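Local coordinates for virulent strain associated lipoprotein (Borreliella spielmanii A14S, PDB 6FZZ) that probably binds glutathione as an outer-surface lipoprotein of the PFam54 family, and may help the Lyme disease spirochaete to colonise its mammalian host, at residues A[25-30]-A[128-133]; A[51-56]-A[75-80]; A[55-58]-A[62-65]; A[82-87]-A[93-98]. All coordinates share one frame; numbering follows the deposited sequence.

Interaction 1: A[25-30]-A[128-133]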
loop_
_atom_site.group_PDB
_atom_site.type_symbol
_atom_site.label_atom_id
_atom_site.label_comp_id
_atom_site.label_asym_id
_atom_site.label_seq_id
_atom_site.Cartn_x
_atom_site.Cartn_y
_atom_site.Cartn_z
ATOM N N LEU A 25 11.418 11.626 8.583
ATOM C CA LEU A 25 10.687 10.456 8.015
ATOM C C LEU A 25 9.152 10.533 8.224
ATOM O O LEU A 25 8.354 10.281 7.314
ATOM C CB LEU A 25 11.212 9.184 8.676
ATOM C CG LEU A 25 12.551 8.673 8.168
ATOM C CD1 LEU A 25 13.208 7.700 9.172
ATOM C CD2 LEU A 25 12.299 7.990 6.810
ATOM N N ILE A 26 8.779 10.849 9.459
ATOM C CA ILE A 26 7.399 10.895 9.899
ATOM C C ILE A 26 6.699 12.056 9.209
ATOM O O ILE A 26 5.595 11.897 8.636
ATOM C CB ILE A 26 7.290 10.989 11.428
ATOM C CG1 ILE A 26 7.821 9.688 12.036
ATOM C CG2 ILE A 26 5.893 11.348 11.845
ATOM C CD1 ILE A 26 8.073 9.802 13.524
ATOM N N GLU A 27 7.366 13.217 9.169
ATOM C CA GLU A 27 6.734 14.355 8.523
ATOM C C GLU A 27 6.606 14.126 7.050
ATOM O O GLU A 27 5.595 14.477 6.452
ATOM C CB GLU A 27 7.393 15.719 8.938
ATOM C CG GLU A 27 7.296 15.911 10.472
ATOM C CD GLU A 27 7.617 17.342 10.969
ATOM O OE1 GLU A 27 7.233 18.287 10.238
ATOM O OE2 GLU A 27 8.226 17.525 12.084
ATOM N N LYS A 28 7.578 13.486 6.421
ATOM C CA LYS A 28 7.502 13.264 5.006
ATOM C C LYS A 28 6.435 12.183 4.615
ATOM O O LYS A 28 5.733 12.276 3.571
ATOM C CB LYS A 28 8.891 12.854 4.514
ATOM C CG LYS A 28 8.956 12.076 3.193
ATOM C CD LYS A 28 8.587 12.912 1.974
ATOM C CE LYS A 28 9.004 12.174 0.715
ATOM N NZ LYS A 28 8.373 12.736 -0.508
ATOM N N ALA A 29 6.315 11.165 5.459
ATOM C CA ALA A 29 5.281 10.116 5.266
ATOM C C ALA A 29 3.857 10.704 5.379
ATOM O O ALA A 29 2.928 10.312 4.604
ATOM C CB ALA A 29 5.458 9.017 6.305
ATOM N N ASN A 30 3.723 11.600 6.330
ATOM C CA ASN A 30 2.466 12.327 6.525
ATOM C C ASN A 30 2.073 13.194 5.328
ATOM O O ASN A 30 0.893 13.183 4.862
ATOM C CB ASN A 30 2.445 13.118 7.827
ATOM C CG ASN A 30 1.044 13.639 8.155
ATOM O OD1 ASN A 30 0.157 12.851 8.387
ATOM N ND2 ASN A 30 0.836 14.939 8.060
ATOM N N PRO A 128 1.043 12.519 15.613
ATOM C CA PRO A 128 0.605 13.381 16.742
ATOM C C PRO A 128 1.559 13.362 17.845
ATOM O O PRO A 128 1.515 14.235 18.705
ATOM C CB PRO A 128 -0.740 12.776 17.175
ATOM C CG PRO A 128 -1.192 11.968 15.995
ATOM C CD PRO A 128 0.033 11.479 15.292
ATOM N N LYS A 129 2.420 12.345 17.877
ATOM C CA LYS A 129 3.384 12.204 18.922
ATOM C C LYS A 129 4.824 12.662 18.612
ATOM O O LYS A 129 5.740 12.460 19.422
ATOM C CB LYS A 129 3.481 10.722 19.342
ATOM C CG LYS A 129 2.124 10.085 19.675
ATOM C CD LYS A 129 2.328 8.601 19.859
ATOM C CE LYS A 129 1.054 7.898 20.351
ATOM N NZ LYS A 129 -0.029 7.991 19.337
ATOM N N LYS A 130 5.026 13.217 17.441
ATOM C CA LYS A 130 6.368 13.367 16.930
ATOM C C LYS A 130 7.202 14.419 17.730
ATOM O O LYS A 130 8.408 14.381 17.717
ATOM C CB LYS A 130 6.288 13.792 15.476
ATOM C CG LYS A 130 5.860 15.209 15.304
ATOM C CD LYS A 130 5.539 15.576 13.896
ATOM C CE LYS A 130 5.493 17.106 13.794
ATOM N NZ LYS A 130 4.128 17.647 13.857
ATOM N N ASP A 131 6.537 15.368 18.374
ATOM C CA ASP A 131 7.258 16.371 19.180
ATOM C C ASP A 131 7.608 15.872 20.543
ATOM O O ASP A 131 8.314 16.538 21.297
ATOM C CB ASP A 131 6.486 17.679 19.188
ATOM C CG ASP A 131 6.406 18.273 17.800
ATOM O OD1 ASP A 131 7.315 18.009 16.963
ATOM O OD2 ASP A 131 5.428 18.973 17.516
ATOM N N ASN A 132 7.216 14.634 20.815
ATOM C CA ASN A 132 7.431 13.987 22.064
ATOM C C ASN A 132 8.464 12.924 22.002
ATOM O O ASN A 132 8.587 12.206 22.984
ATOM C CB ASN A 132 6.152 13.293 22.544
ATOM C CG ASN A 132 5.040 14.255 22.807
ATOM O OD1 ASN A 132 4.524 14.304 23.911
ATOM N ND2 ASN A 132 4.629 15.006 21.782
ATOM N N LEU A 133 9.159 12.777 20.859
ATOM C CA LEU A 133 10.144 11.731 20.684
ATOM C C LEU A 133 11.245 11.879 21.641
ATOM O O LEU A 133 11.905 10.873 21.932
ATOM C CB LEU A 133 10.696 11.627 19.255
ATOM C CG LEU A 133 9.656 11.170 18.197
ATOM C CD1 LEU A 133 9.995 11.547 16.754
ATOM C CD2 LEU A 133 9.442 9.661 18.329
#

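Interaction 2: A[51-56]-A[75-80]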
loop_
_atom_site.group_PDB
_atom_site.type_symbol
_atom_site.label_atom_id
_atom_site.label_comp_id
_atom_site.label_asym_id
_atom_site.label_seq_id
_atom_site.Cartn_x
_atom_site.Cartn_y
_atom_site.Cartn_z
ATOM N N LEU A 51 -11.482 -0.647 -12.514
ATOM C CA LEU A 51 -12.749 -1.375 -12.539
ATOM C C LEU A 51 -12.732 -2.487 -11.484
ATOM O O LEU A 51 -13.807 -2.972 -11.076
ATOM C CB LEU A 51 -13.021 -1.979 -13.910
ATOM C CG LEU A 51 -13.530 -1.112 -15.096
ATOM C CD1 LEU A 51 -13.825 -2.041 -16.293
ATOM C CD2 LEU A 51 -14.788 -0.313 -14.801
ATOM N N ALA A 52 -11.520 -2.866 -11.043
ATOM C CA ALA A 52 -11.328 -3.857 -9.990
ATOM C C ALA A 52 -12.114 -3.575 -8.726
ATOM O O ALA A 52 -12.580 -4.537 -8.011
ATOM C CB ALA A 52 -9.846 -3.995 -9.714
ATOM N N PHE A 53 -12.299 -2.277 -8.426
ATOM C CA PHE A 53 -13.090 -1.883 -7.258
ATOM C C PHE A 53 -14.493 -2.495 -7.260
ATOM O O PHE A 53 -15.032 -2.861 -6.202
ATOM C CB PHE A 53 -13.176 -0.359 -7.140
ATOM C CG PHE A 53 -11.868 0.312 -6.816
ATOM C CD1 PHE A 53 -10.929 -0.287 -5.959
ATOM C CD2 PHE A 53 -11.620 1.581 -7.300
ATOM C CE1 PHE A 53 -9.739 0.351 -5.644
ATOM C CE2 PHE A 53 -10.446 2.253 -6.975
ATOM C CZ PHE A 53 -9.503 1.642 -6.150
ATOM N N LYS A 54 -15.076 -2.604 -8.443
ATOM C CA LYS A 54 -16.463 -3.107 -8.564
ATOM C C LYS A 54 -16.531 -4.601 -8.304
ATOM O O LYS A 54 -17.594 -5.095 -8.036
ATOM C CB LYS A 54 -17.055 -2.818 -9.945
ATOM C CG LYS A 54 -17.308 -1.365 -10.169
ATOM C CD LYS A 54 -17.731 -1.100 -11.593
ATOM C CE LYS A 54 -17.792 0.396 -11.872
ATOM N NZ LYS A 54 -18.393 0.644 -13.217
ATOM N N SER A 55 -15.413 -5.305 -8.306
ATOM C CA SER A 55 -15.459 -6.716 -8.056
ATOM C C SER A 55 -14.958 -7.108 -6.653
ATOM O O SER A 55 -14.731 -8.272 -6.348
ATOM C CB SER A 55 -14.736 -7.448 -9.205
ATOM O OG SER A 55 -13.499 -7.814 -8.728
ATOM N N LEU A 56 -14.802 -6.110 -5.792
ATOM C CA LEU A 56 -14.434 -6.307 -4.398
ATOM C C LEU A 56 -15.688 -5.970 -3.575
ATOM O O LEU A 56 -16.099 -4.812 -3.459
ATOM C CB LEU A 56 -13.292 -5.362 -4.048
ATOM C CG LEU A 56 -11.882 -5.706 -4.640
ATOM C CD1 LEU A 56 -10.968 -4.490 -4.492
ATOM C CD2 LEU A 56 -11.291 -6.913 -3.927
ATOM N N ALA A 75 -11.997 4.623 2.154
ATOM C CA ALA A 75 -10.708 4.310 2.824
ATOM C C ALA A 75 -9.897 3.283 2.026
ATOM O O ALA A 75 -8.668 3.447 1.808
ATOM C CB ALA A 75 -10.941 3.868 4.271
ATOM N N TYR A 76 -10.570 2.223 1.580
ATOM C CA TYR A 76 -9.911 1.124 0.841
ATOM C C TYR A 76 -9.373 1.749 -0.464
ATOM O O TYR A 76 -8.237 1.501 -0.857
ATOM C CB TYR A 76 -10.929 0.011 0.541
ATOM C CG TYR A 76 -10.391 -1.243 -0.064
ATOM C CD1 TYR A 76 -9.815 -1.254 -1.350
ATOM C CD2 TYR A 76 -10.512 -2.474 0.631
ATOM C CE1 TYR A 76 -9.328 -2.436 -1.896
ATOM C CE2 TYR A 76 -9.988 -3.635 0.102
ATOM C CZ TYR A 76 -9.425 -3.607 -1.167
ATOM O OH TYR A 76 -8.964 -4.778 -1.666
ATOM N N ARG A 77 -10.185 2.566 -1.156
ATOM C CA ARG A 77 -9.681 3.227 -2.374
ATOM C C ARG A 77 -8.468 4.127 -2.148
ATOM O O ARG A 77 -7.509 4.109 -2.930
ATOM C CB ARG A 77 -10.779 4.022 -3.073
ATOM C CG ARG A 77 -11.833 3.122 -3.615
ATOM C CD ARG A 77 -12.683 3.783 -4.715
ATOM N NE ARG A 77 -13.363 5.076 -4.369
ATOM C CZ ARG A 77 -14.570 5.196 -3.832
ATOM N NH1 ARG A 77 -15.223 4.146 -3.403
ATOM N NH2 ARG A 77 -15.109 6.391 -3.661
ATOM N N LYS A 78 -8.542 4.960 -1.130
ATOM C CA LYS A 78 -7.431 5.809 -0.741
ATOM C C LYS A 78 -6.166 4.981 -0.483
ATOM O O LYS A 78 -5.118 5.362 -0.932
ATOM C CB LYS A 78 -7.816 6.594 0.522
ATOM C CG LYS A 78 -6.761 7.513 1.089
ATOM C CD LYS A 78 -7.114 8.077 2.474
ATOM C CE LYS A 78 -6.736 7.108 3.591
ATOM N NZ LYS A 78 -5.275 6.780 3.644
ATOM N N LEU A 79 -6.277 3.836 0.207
ATOM C CA LEU A 79 -5.105 2.972 0.466
ATOM C C LEU A 79 -4.608 2.398 -0.862
ATOM O O LEU A 79 -3.391 2.175 -1.045
ATOM C CB LEU A 79 -5.443 1.898 1.441
ATOM C CG LEU A 79 -5.742 2.405 2.886
ATOM C CD1 LEU A 79 -6.256 1.300 3.768
ATOM C CD2 LEU A 79 -4.500 3.019 3.580
ATOM N N THR A 80 -5.538 2.158 -1.788
ATOM C CA THR A 80 -5.189 1.713 -3.147
ATOM C C THR A 80 -4.327 2.742 -3.909
ATOM O O THR A 80 -3.310 2.398 -4.505
ATOM C CB THR A 80 -6.457 1.313 -3.970
ATOM O OG1 THR A 80 -7.171 0.246 -3.314
ATOM C CG2 THR A 80 -6.032 0.813 -5.352
#

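Interaction 3: A[55-58]-A[62-65]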
loop_
_atom_site.group_PDB
_atom_site.type_symbol
_atom_site.label_atom_id
_atom_site.label_comp_id
_atom_site.label_asym_id
_atom_site.label_seq_id
_atom_site.Cartn_x
_atom_site.Cartn_y
_atom_site.Cartn_z
ATOM N N SER A 55 -15.413 -5.305 -8.306
ATOM C CA SER A 55 -15.459 -6.716 -8.056
ATOM C C SER A 55 -14.958 -7.108 -6.653
ATOM O O SER A 55 -14.731 -8.272 -6.348
ATOM C CB SER A 55 -14.736 -7.448 -9.205
ATOM O OG SER A 55 -13.499 -7.814 -8.728
ATOM N N LEU A 56 -14.802 -6.110 -5.792
ATOM C CA LEU A 56 -14.434 -6.307 -4.398
ATOM C C LEU A 56 -15.688 -5.970 -3.575
ATOM O O LEU A 56 -16.099 -4.812 -3.459
ATOM C CB LEU A 56 -13.292 -5.362 -4.048
ATOM C CG LEU A 56 -11.882 -5.706 -4.640
ATOM C CD1 LEU A 56 -10.968 -4.490 -4.492
ATOM C CD2 LEU A 56 -11.291 -6.913 -3.927
ATOM N N ARG A 57 -16.314 -6.981 -3.014
ATOM C CA ARG A 57 -17.569 -6.771 -2.292
ATOM C C ARG A 57 -17.296 -7.177 -0.842
ATOM O O ARG A 57 -16.833 -8.311 -0.533
ATOM C CB ARG A 57 -18.724 -7.578 -2.976
ATOM C CG ARG A 57 -20.036 -7.420 -2.201
ATOM C CD ARG A 57 -21.236 -8.122 -2.854
ATOM N NE ARG A 57 -21.397 -7.632 -4.210
ATOM C CZ ARG A 57 -21.893 -6.455 -4.554
ATOM N NH1 ARG A 57 -22.354 -5.569 -3.647
ATOM N NH2 ARG A 57 -21.966 -6.182 -5.832
ATOM N N TRP A 58 -17.578 -6.264 0.079
ATOM C CA TRP A 58 -17.418 -6.576 1.510
ATOM C C TRP A 58 -18.299 -7.714 1.963
ATOM O O TRP A 58 -19.458 -7.769 1.556
ATOM C CB TRP A 58 -17.804 -5.408 2.340
ATOM C CG TRP A 58 -16.892 -4.178 2.175
ATOM C CD1 TRP A 58 -17.033 -3.196 1.277
ATOM C CD2 TRP A 58 -15.720 -3.873 2.929
ATOM N NE1 TRP A 58 -16.055 -2.233 1.430
ATOM C CE2 TRP A 58 -15.202 -2.641 2.417
ATOM C CE3 TRP A 58 -15.027 -4.533 3.960
ATOM C CZ2 TRP A 58 -14.067 -2.007 2.951
ATOM C CZ3 TRP A 58 -13.876 -3.899 4.478
ATOM C CH2 TRP A 58 -13.414 -2.642 3.954
ATOM N N PRO A 62 -23.408 -3.582 5.007
ATOM C CA PRO A 62 -24.437 -3.813 4.038
ATOM C C PRO A 62 -23.926 -4.478 2.730
ATOM O O PRO A 62 -24.656 -4.489 1.751
ATOM C CB PRO A 62 -24.977 -2.394 3.791
ATOM C CG PRO A 62 -23.725 -1.514 3.825
ATOM C CD PRO A 62 -22.877 -2.182 4.917
ATOM N N ARG A 63 -22.722 -5.064 2.721
ATOM C CA ARG A 63 -22.251 -5.853 1.595
ATOM C C ARG A 63 -22.113 -4.996 0.324
ATOM O O ARG A 63 -22.342 -5.473 -0.779
ATOM C CB ARG A 63 -23.147 -7.113 1.319
ATOM C CG ARG A 63 -23.338 -7.960 2.578
ATOM C CD ARG A 63 -23.565 -9.480 2.438
ATOM N NE ARG A 63 -23.464 -10.008 1.074
ATOM C CZ ARG A 63 -22.429 -10.611 0.507
ATOM N NH1 ARG A 63 -21.284 -10.782 1.105
ATOM N NH2 ARG A 63 -22.552 -11.001 -0.721
ATOM N N GLU A 64 -21.682 -3.746 0.484
ATOM C CA GLU A 64 -21.402 -2.863 -0.668
ATOM C C GLU A 64 -20.054 -3.248 -1.343
ATOM O O GLU A 64 -19.303 -4.063 -0.818
ATOM C CB GLU A 64 -21.476 -1.368 -0.234
ATOM C CG GLU A 64 -20.240 -0.813 0.507
ATOM C CD GLU A 64 -20.013 -1.245 1.965
ATOM O OE1 GLU A 64 -20.548 -2.285 2.379
ATOM O OE2 GLU A 64 -19.250 -0.539 2.732
ATOM N N THR A 65 -19.775 -2.684 -2.523
ATOM C CA THR A 65 -18.455 -2.878 -3.149
ATOM C C THR A 65 -17.489 -1.747 -2.754
ATOM O O THR A 65 -17.912 -0.725 -2.213
ATOM C CB THR A 65 -18.457 -2.933 -4.680
ATOM O OG1 THR A 65 -18.820 -1.665 -5.190
ATOM C CG2 THR A 65 -19.390 -3.969 -5.180
#

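Interaction 4: A[82-87]-A[93-98]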
loop_
_atom_site.group_PDB
_atom_site.type_symbol
_atom_site.label_atom_id
_atom_site.label_comp_id
_atom_site.label_asym_id
_atom_site.label_seq_id
_atom_site.Cartn_x
_atom_site.Cartn_y
_atom_site.Cartn_z
ATOM N N GLY A 82 -2.544 4.932 -2.559
ATOM C CA GLY A 82 -1.273 4.943 -1.854
ATOM C C GLY A 82 -0.273 3.878 -2.328
ATOM O O GLY A 82 0.876 4.194 -2.595
ATOM N N ILE A 83 -0.711 2.630 -2.410
ATOM C CA ILE A 83 0.157 1.525 -2.752
ATOM C C ILE A 83 0.464 1.557 -4.243
ATOM O O ILE A 83 1.572 1.175 -4.680
ATOM C CB ILE A 83 -0.435 0.141 -2.313
ATOM C CG1 ILE A 83 0.640 -0.969 -2.427
ATOM C CG2 ILE A 83 -1.624 -0.302 -3.146
ATOM C CD1 ILE A 83 1.749 -0.850 -1.426
ATOM N N LEU A 84 -0.450 2.125 -5.027
ATOM C CA LEU A 84 -0.174 2.297 -6.478
ATOM C C LEU A 84 0.341 3.704 -6.791
ATOM O O LEU A 84 0.130 4.241 -7.871
ATOM C CB LEU A 84 -1.434 1.998 -7.270
ATOM C CG LEU A 84 -2.058 0.589 -7.092
ATOM C CD1 LEU A 84 -3.249 0.449 -8.034
ATOM C CD2 LEU A 84 -0.998 -0.488 -7.390
ATOM N N ASN A 85 0.983 4.331 -5.832
ATOM C CA ASN A 85 1.210 5.771 -5.967
ATOM C C ASN A 85 2.248 6.175 -7.020
ATOM O O ASN A 85 2.307 7.326 -7.458
ATOM C CB ASN A 85 1.477 6.386 -4.618
ATOM C CG ASN A 85 2.878 6.137 -4.110
ATOM O OD1 ASN A 85 3.443 5.043 -4.241
ATOM N ND2 ASN A 85 3.442 7.169 -3.498
ATOM N N ASP A 86 3.033 5.231 -7.501
ATOM C CA ASP A 86 3.934 5.616 -8.554
ATOM C C ASP A 86 3.304 5.401 -9.937
ATOM O O ASP A 86 4.045 5.415 -10.911
ATOM C CB ASP A 86 5.249 4.835 -8.374
ATOM C CG ASP A 86 6.441 5.447 -9.145
ATOM O OD1 ASP A 86 6.388 6.637 -9.601
ATOM O OD2 ASP A 86 7.429 4.675 -9.312
ATOM N N MET A 87 1.974 5.181 -10.032
ATOM C CA MET A 87 1.290 5.004 -11.350
ATOM C C MET A 87 0.461 6.202 -11.790
ATOM O O MET A 87 -0.172 6.826 -10.967
ATOM C CB MET A 87 0.349 3.826 -11.307
ATOM C CG MET A 87 1.059 2.519 -11.089
ATOM S SD MET A 87 -0.074 1.130 -11.146
ATOM C CE MET A 87 0.974 -0.242 -10.666
ATOM N N LYS A 93 -5.270 2.075 -14.790
ATOM C CA LYS A 93 -6.330 1.355 -15.496
ATOM C C LYS A 93 -5.726 0.049 -16.036
ATOM O O LYS A 93 -6.333 -0.987 -16.001
ATOM C CB LYS A 93 -6.899 2.224 -16.664
ATOM C CG LYS A 93 -7.787 1.401 -17.618
ATOM C CD LYS A 93 -7.931 1.999 -19.019
ATOM C CE LYS A 93 -8.192 3.495 -19.002
ATOM N NZ LYS A 93 -8.728 3.966 -20.314
ATOM N N ARG A 94 -4.520 0.111 -16.554
ATOM C CA ARG A 94 -3.883 -1.076 -17.093
ATOM C C ARG A 94 -3.585 -2.095 -15.995
ATOM O O ARG A 94 -3.783 -3.264 -16.200
ATOM C CB ARG A 94 -2.601 -0.683 -17.821
ATOM C CG ARG A 94 -1.717 -1.810 -18.298
ATOM C CD ARG A 94 -2.390 -2.960 -19.029
ATOM N NE ARG A 94 -3.150 -2.560 -20.210
ATOM C CZ ARG A 94 -3.757 -3.420 -21.029
ATOM N NH1 ARG A 94 -3.697 -4.729 -20.799
ATOM N NH2 ARG A 94 -4.428 -2.973 -22.083
ATOM N N PHE A 95 -3.096 -1.641 -14.840
ATOM C CA PHE A 95 -2.915 -2.545 -13.730
ATOM C C PHE A 95 -4.203 -3.300 -13.410
ATOM O O PHE A 95 -4.220 -4.519 -13.220
ATOM C CB PHE A 95 -2.442 -1.783 -12.483
ATOM C CG PHE A 95 -2.119 -2.680 -11.306
ATOM C CD1 PHE A 95 -0.954 -3.446 -11.289
ATOM C CD2 PHE A 95 -2.988 -2.758 -10.219
ATOM C CE1 PHE A 95 -0.696 -4.279 -10.190
ATOM C CE2 PHE A 95 -2.708 -3.569 -9.134
ATOM C CZ PHE A 95 -1.563 -4.289 -9.111
ATOM N N SER A 96 -5.291 -2.552 -13.312
ATOM C CA SER A 96 -6.578 -3.162 -12.989
ATOM C C SER A 96 -6.971 -4.216 -14.033
ATOM O O SER A 96 -7.428 -5.324 -13.694
ATOM C CB SER A 96 -7.625 -2.044 -12.840
ATOM O OG SER A 96 -8.925 -2.520 -12.744
ATOM N N GLU A 97 -6.873 -3.828 -15.312
ATOM C CA GLU A 97 -7.097 -4.730 -16.433
ATOM C C GLU A 97 -6.304 -6.029 -16.313
ATOM O O GLU A 97 -6.906 -7.137 -16.454
ATOM C CB GLU A 97 -6.779 -4.018 -17.776
ATOM C CG GLU A 97 -7.748 -2.870 -18.012
ATOM C CD GLU A 97 -7.403 -2.049 -19.270
ATOM O OE1 GLU A 97 -6.275 -2.196 -19.800
ATOM O OE2 GLU A 97 -8.255 -1.234 -19.705
ATOM N N ILE A 98 -5.008 -5.930 -15.980
ATOM C CA ILE A 98 -4.143 -7.109 -15.902
ATOM C C ILE A 98 -4.571 -8.039 -14.764
ATOM O O ILE A 98 -4.658 -9.228 -14.947
ATOM C CB ILE A 98 -2.660 -6.754 -15.677
ATOM C CG1 ILE A 98 -2.066 -6.096 -16.909
ATOM C CG2 ILE A 98 -1.825 -7.976 -15.375
ATOM C CD1 ILE A 98 -0.840 -5.308 -16.532
#

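Interaction 1: A[25-30]-A[128-133]
Lys130 lays its side chain across that of Glu27 at about a right angle. Its CG is wedged between the backbone N and the carbonyl carbon (chi1 73°), which aims the methylenes at helix 15-41. There Lys130 CE comes within 3.3 Å of Glu27 OE2, and Lys130 CD sits 3.9 Å from Glu27 CG. At chi4 (-98°) the chain turns, leaving Lys130 NZ 4.5 Å from Glu27 OE2. The pair is therefore an attraction of opposite charges at a distance, not a salt bridge, and what touches the carboxylate is the aliphatic shaft of the lysine. Lys130 also has a cation-pi partner in Tyr127, and its carbonyl oxygen accepts a hydrogen bond from Arg23. Nearer the backbone, Lys130 CB approaches the CG2 branch of Ile26 at 4.4 Å. One residue further, Asp131 OD1 and Glu27 OE2, of like charge, stand 5.0 Å apart without touching. Leu133, three residues after Lys130, makes an apolar contact, its CD1 meeting Ile26 CD1 tip to tip at 4.1 Å. Leu133 also rests on Leu19 of the same long helix and on Leu141 and Leu144 of helix 138-170, while Ile26 packs on Leu126. The loop joining helices 105-126 and 138-170 is thus seated on the predicted coiled-coil helix 15-41, as an interhelical connection within an all-helical PFam54 fold.

Interaction 2: A[51-56]-A[75-80]
One face of the Phe53 ring is covered by the aliphatic chain of Arg77. Arg77 CB only grazes the rim, 4.1 Å from Phe53 CZ. CG stands over the middle of the ring in a CH-pi contact, Arg77 CG being 3.8 Å from the Phe53 centroid and 13° off the ring normal. Arg77 CD moves on over the CD2-CE2 bond, 3.5 Å from Phe53 CE2. A bend at chi3 (-56°) then carries the guanidinium past the ring, its plane 56° from that of the phenyl, to a salt bridge with Glu43 and hydrogen bonds to Asn69 and the carbonyls of Val66 and Asp68. The buried charge is thus well provided for, and helix 71-83 is tied to the loop leading into it while its side chains pin the short 3-10 turn 51-54 of the same all-helical domain. At the edge of the Phe53 ring, Thr80 supplies CB near the ring plane, with Thr80 OG1 3.5 Å from Phe53 CE1. That hydroxyl hydrogen-bonds to Tyr76 O, 3.0 Å from Thr80 OG1. Beside this cluster Leu56 crosses Tyr76 at about a right angle, Leu56 CD1 3.7 Å from Tyr76 CE1; the phenol oxygen is hydrogen-bonded to Asn110, and the tyrosine side chain lies about 3 Å from a bound tetraethylene glycol, probably from the crystallisation liquor.

Interaction 3: A[55-58]-A[62-65]
Arg57 and Thr65 form a single beta bridge, their CA atoms 4.1 Å apart, where the chain doubles back within a few residues. Trp58 N donates to Glu64 O at 2.9 Å, almost straight in line with the carbonyl bond (171° at the oxygen). CA-H...O contacts flank it, from Thr65 CA to Leu56 O at 3.1 Å and from Arg63 CA to Trp58 O at 3.4 Å. The reversal resembles a beta hairpin without regular strands, a short excursion in the loop between helices 15-41 and 71-83; a backbone bond between Leu56 and Val66 extends the pairing. Arg57 clasps the returning segment with its side chain. Its CG lies anti to the backbone N (chi1 178°), and the bend at chi3 brings Arg57 NH1 to Arg63 O, 2.9 Å away, in both the guanidinium and the carbonyl plane. Thr65 CG2 lies over one face of this guanidinium, 3.5 Å from Arg57 NH2. Arg63 crosses Arg57 at about a right angle, Arg57 CD lying over a face of its guanidinium. The indole edge of Trp58 meets the backbone carbonyl of Glu64, Trp58 CD1 3.2 Å from Glu64 O; the Glu64 carboxylate lies beside the same CD1, its plane 26° from that of the indole. That carboxylate is held by a salt bridge to Arg72 and a hydrogen bond to Ser70, whereas Trp58 NE1 bonds to Ser73 and the indole meets Arg72 in a cation-pi contact.

Interaction 4: A[82-87]-A[93-98]
Phe95 swings its ring out from helix 89-102, a chi1 of -175° setting the phenyl opposite its amide nitrogen, into the grasp of Leu84 and Met87. Both of these place CG anti to the carbonyl carbon, and Met87 then runs fully extended (chi3 -173°), which carries its methyl group to the phenyl. The setting is the tight turn between two successive helices of an all-helical domain: Leu84 is the first residue to leave helical geometry after helix 71-83, and a type I beta turn from Leu84 to Met87, closed by a bond from Met87 N to Leu84 O, redirects the chain toward helix 89-102. Through this turn Leu84 and Met87 both point toward the following helix, so that one aromatic side chain bridges the start and the end of the turn. Leu84 and Phe95 cross at about a right angle. Leu84 CD2 lies over one face in a CH-pi contact, 4.2 Å from the Phe95 centroid and displaced toward the rim, while Leu84 CD1 comes 3.9 Å from Phe95 CD2. The contact is buried and wholly apolar. Beyond it, Phe162 of helix 138-170 meets the Phe95 ring with planes at about 50° and also touches Leu84; Met87 packs on Leu166 of that helix, and Ile108 of helix 105-126 adjoins the phenylalanine. Met87 makes a Met-aromatic contact: Met87 SD approaches obliquely, 5.0 Å from the Phe95 centroid, and Met87 CE comes 3.8 Å from Phe95 CD1.

Overall arrangement
Interaction 2 touches both interaction 3 and interaction 4, its centre about 10 Å from the first and 11 Å from the second, whereas interactions 3 and 4 do not meet. Interaction 1 stands apart, with about 28 Å between the centres of interactions 1 and 2. Along the chain, 25-30 and 128-133 enclose all the others; interactions 2 and 3 share Ser55 and Leu56, and both close before interaction 4 opens. Interactions 2 and 4 both use helix 71-83 and are joined by a probable hydrogen bond between Ala52 N and Ser96 OG, 3.1 Å. The loop between helices 15-41 and 71-83 is thus folded on itself and packed on helix 71-83, while interaction 1 fixes a different loop to helix 15-41.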